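Local coordinates for protein putative isomerase (Streptomyces coelicolor A3, PDB 2OQH) that probably acts on sugar acids as a dehydratase or isomerase of the enolase superfamily, perhaps converting D-glucarate to 5-dehydro-4-deoxy-D-glucarate, at residues T131-A139 with M151-V159. Numbering follows the deposited sequence.
Sequences TALITRADA and MAEHAVRVV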
# COMPACT_ATOMS: atom_id res chain seq x y z
N THR A 131 -9.88 3.93 1.31
CA THR A 131 -10.74 3.05 2.09
C THR A 131 -10.65 3.23 3.60
O THR A 131 -9.59 3.54 4.14
CB THR A 131 -10.39 1.58 1.78
OG1 THR A 131 -10.35 1.40 0.36
CG2 THR A 131 -11.41 0.64 2.39
N ALA A 132 -11.78 3.03 4.27
CA ALA A 132 -11.84 3.15 5.72
C ALA A 132 -11.72 1.76 6.34
O ALA A 132 -12.48 0.86 5.99
CB ALA A 132 -13.16 3.79 6.14
N LEU A 133 -10.76 1.58 7.24
CA LEU A 133 -10.58 0.28 7.89
C LEU A 133 -11.27 0.22 9.24
O LEU A 133 -11.11 1.12 10.06
CB LEU A 133 -9.10 -0.03 8.10
CG LEU A 133 -8.81 -1.27 8.97
CD1 LEU A 133 -9.19 -2.55 8.21
CD2 LEU A 133 -7.34 -1.31 9.34
N ILE A 134 -12.04 -0.83 9.47
CA ILE A 134 -12.68 -0.99 10.77
C ILE A 134 -12.23 -2.32 11.37
O ILE A 134 -12.19 -3.34 10.69
CB ILE A 134 -14.23 -0.97 10.68
CG1 ILE A 134 -14.72 -2.06 9.74
CG2 ILE A 134 -14.70 0.39 10.22
CD1 ILE A 134 -16.25 -2.18 9.72
N THR A 135 -11.88 -2.29 12.65
CA THR A 135 -11.44 -3.50 13.34
C THR A 135 -12.30 -3.65 14.59
O THR A 135 -12.97 -2.71 15.00
CB THR A 135 -9.97 -3.41 13.79
OG1 THR A 135 -9.89 -2.59 14.96
CG2 THR A 135 -9.11 -2.79 12.70
N ARG A 136 -12.29 -4.84 15.18
CA ARG A 136 -13.07 -5.08 16.39
C ARG A 136 -12.59 -4.15 17.50
O ARG A 136 -13.32 -3.88 18.46
CB ARG A 136 -12.95 -6.53 16.83
CG ARG A 136 -13.55 -7.50 15.82
CD ARG A 136 -13.60 -8.92 16.36
NE ARG A 136 -14.26 -9.81 15.42
CZ ARG A 136 -14.75 -11.00 15.72
NH1 ARG A 136 -14.65 -11.46 16.97
NH2 ARG A 136 -15.33 -11.74 14.79
N ALA A 137 -11.36 -3.67 17.36
CA ALA A 137 -10.79 -2.77 18.36
C ALA A 137 -11.56 -1.46 18.41
O ALA A 137 -11.26 -0.61 19.25
CB ALA A 137 -9.32 -2.50 18.05
N ASP A 138 -12.52 -1.28 17.51
CA ASP A 138 -13.31 -0.04 17.49
C ASP A 138 -14.55 -0.15 18.38
O ASP A 138 -15.24 0.84 18.60
CB ASP A 138 -13.75 0.32 16.07
CG ASP A 138 -12.60 0.81 15.20
OD1 ASP A 138 -11.76 1.58 15.72
OD2 ASP A 138 -12.55 0.45 14.00
N ALA A 139 -14.82 -1.35 18.88
CA ALA A 139 -15.97 -1.58 19.75
C ALA A 139 -15.52 -2.32 21.00
O ALA A 139 -15.93 -3.45 21.25
CB ALA A 139 -17.03 -2.38 19.02
N MSE A 151 -20.31 -2.45 15.51
CA MSE A 151 -19.46 -2.22 14.35
C MSE A 151 -20.22 -1.48 13.26
O MSE A 151 -19.68 -0.58 12.63
CB MSE A 151 -18.91 -3.54 13.82
CG MSE A 151 -18.02 -4.31 14.79
SE MSE A 151 -16.30 -3.46 15.11
CE MSE A 151 -15.40 -4.03 13.48
N ALA A 152 -21.47 -1.87 13.03
CA ALA A 152 -22.30 -1.24 12.00
C ALA A 152 -22.48 0.25 12.30
O ALA A 152 -22.41 1.08 11.39
CB ALA A 152 -23.65 -1.93 11.93
N GLU A 153 -22.73 0.58 13.56
CA GLU A 153 -22.89 1.97 13.97
C GLU A 153 -21.59 2.73 13.71
O GLU A 153 -21.60 3.83 13.17
CB GLU A 153 -23.25 2.06 15.45
CG GLU A 153 -24.73 1.96 15.74
CD GLU A 153 -25.02 1.77 17.22
OE1 GLU A 153 -24.43 2.51 18.05
OE2 GLU A 153 -25.82 0.88 17.55
N HIS A 154 -20.48 2.13 14.11
CA HIS A 154 -19.18 2.76 13.91
C HIS A 154 -18.90 2.94 12.42
O HIS A 154 -18.38 3.97 12.00
CB HIS A 154 -18.06 1.90 14.51
CG HIS A 154 -16.71 2.52 14.37
ND1 HIS A 154 -16.35 3.69 15.00
CD2 HIS A 154 -15.62 2.14 13.65
CE1 HIS A 154 -15.11 4.01 14.68
NE2 HIS A 154 -14.65 3.08 13.86
N ALA A 155 -19.26 1.93 11.63
CA ALA A 155 -19.06 1.98 10.19
C ALA A 155 -19.82 3.16 9.61
O ALA A 155 -19.26 3.96 8.85
CB ALA A 155 -19.54 0.67 9.55
N VAL A 156 -21.09 3.28 9.98
CA VAL A 156 -21.90 4.38 9.48
C VAL A 156 -21.30 5.74 9.85
O VAL A 156 -21.34 6.67 9.04
CB VAL A 156 -23.34 4.30 10.03
CG1 VAL A 156 -24.14 5.52 9.61
CG2 VAL A 156 -24.01 3.03 9.50
N ARG A 157 -20.75 5.85 11.05
CA ARG A 157 -20.13 7.09 11.53
C ARG A 157 -18.92 7.46 10.69
O ARG A 157 -18.79 8.60 10.23
CB ARG A 157 -19.68 6.94 13.00
CG ARG A 157 -20.80 6.81 14.02
CD ARG A 157 -21.62 8.10 14.14
NE ARG A 157 -23.04 7.85 13.90
CZ ARG A 157 -23.98 8.80 13.87
NH1 ARG A 157 -23.66 10.08 14.08
NH2 ARG A 157 -25.25 8.47 13.62
N VAL A 158 -18.04 6.49 10.49
CA VAL A 158 -16.82 6.69 9.71
C VAL A 158 -17.12 7.10 8.28
O VAL A 158 -16.48 8.00 7.74
CB VAL A 158 -15.96 5.41 9.67
CG1 VAL A 158 -14.74 5.63 8.79
CG2 VAL A 158 -15.54 5.04 11.08
N VAL A 159 -18.09 6.44 7.67
CA VAL A 159 -18.46 6.74 6.30
C VAL A 159 -19.01 8.15 6.15
O VAL A 159 -18.65 8.86 5.20
CB VAL A 159 -19.51 5.72 5.76
CG1 VAL A 159 -19.97 6.10 4.37
CG2 VAL A 159 -18.90 4.32 5.74
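Met-151, a selenomethionine, Ile-134 and His-154 carry most of the packing between strand 127-134 and helix 147-162, the first two elements of a beta-alpha-beta unit in the TIM-barrel domain of this enolase-superfamily protein. Strand 131-134 and helix 151-159 run nearly antiparallel, 154° between their directions, as expected where a barrel strand is followed by its outer helix. The Met-151 chain bends at chi2 and chi3, which curls its end toward the turn after the strand; CE lies 3.2 Å from Thr-135 O, while SE meets Ala-139 CB. Beyond the segments, Leu-169 and Ile-181 also touch this side chain. Ile-134 extends CD1 toward the helix, 4.3 Å from Met-151 CE and almost as near to Ala-155 CB, and its CG2 branch lies by His-154 CD2. Two residues earlier in the strand, Ala-132 CB packs on Val-158 CG1 at 3.6 Å. The His-154 ring, placed by an extended chi1 of -178°, comes between Val-158 CG2 on one face and Asp-138 CB on the other, the latter a CH-pi contact at 3.8 Å from the centroid. A glycine in place of Asp-138 would probably remove the CH-pi contact from that ring face and deprive Thr-135 N of this acceptor. This N-H meets Asp-138 OD2 at 3.1 Å, nearly straight but approaching from above the carboxylate plane.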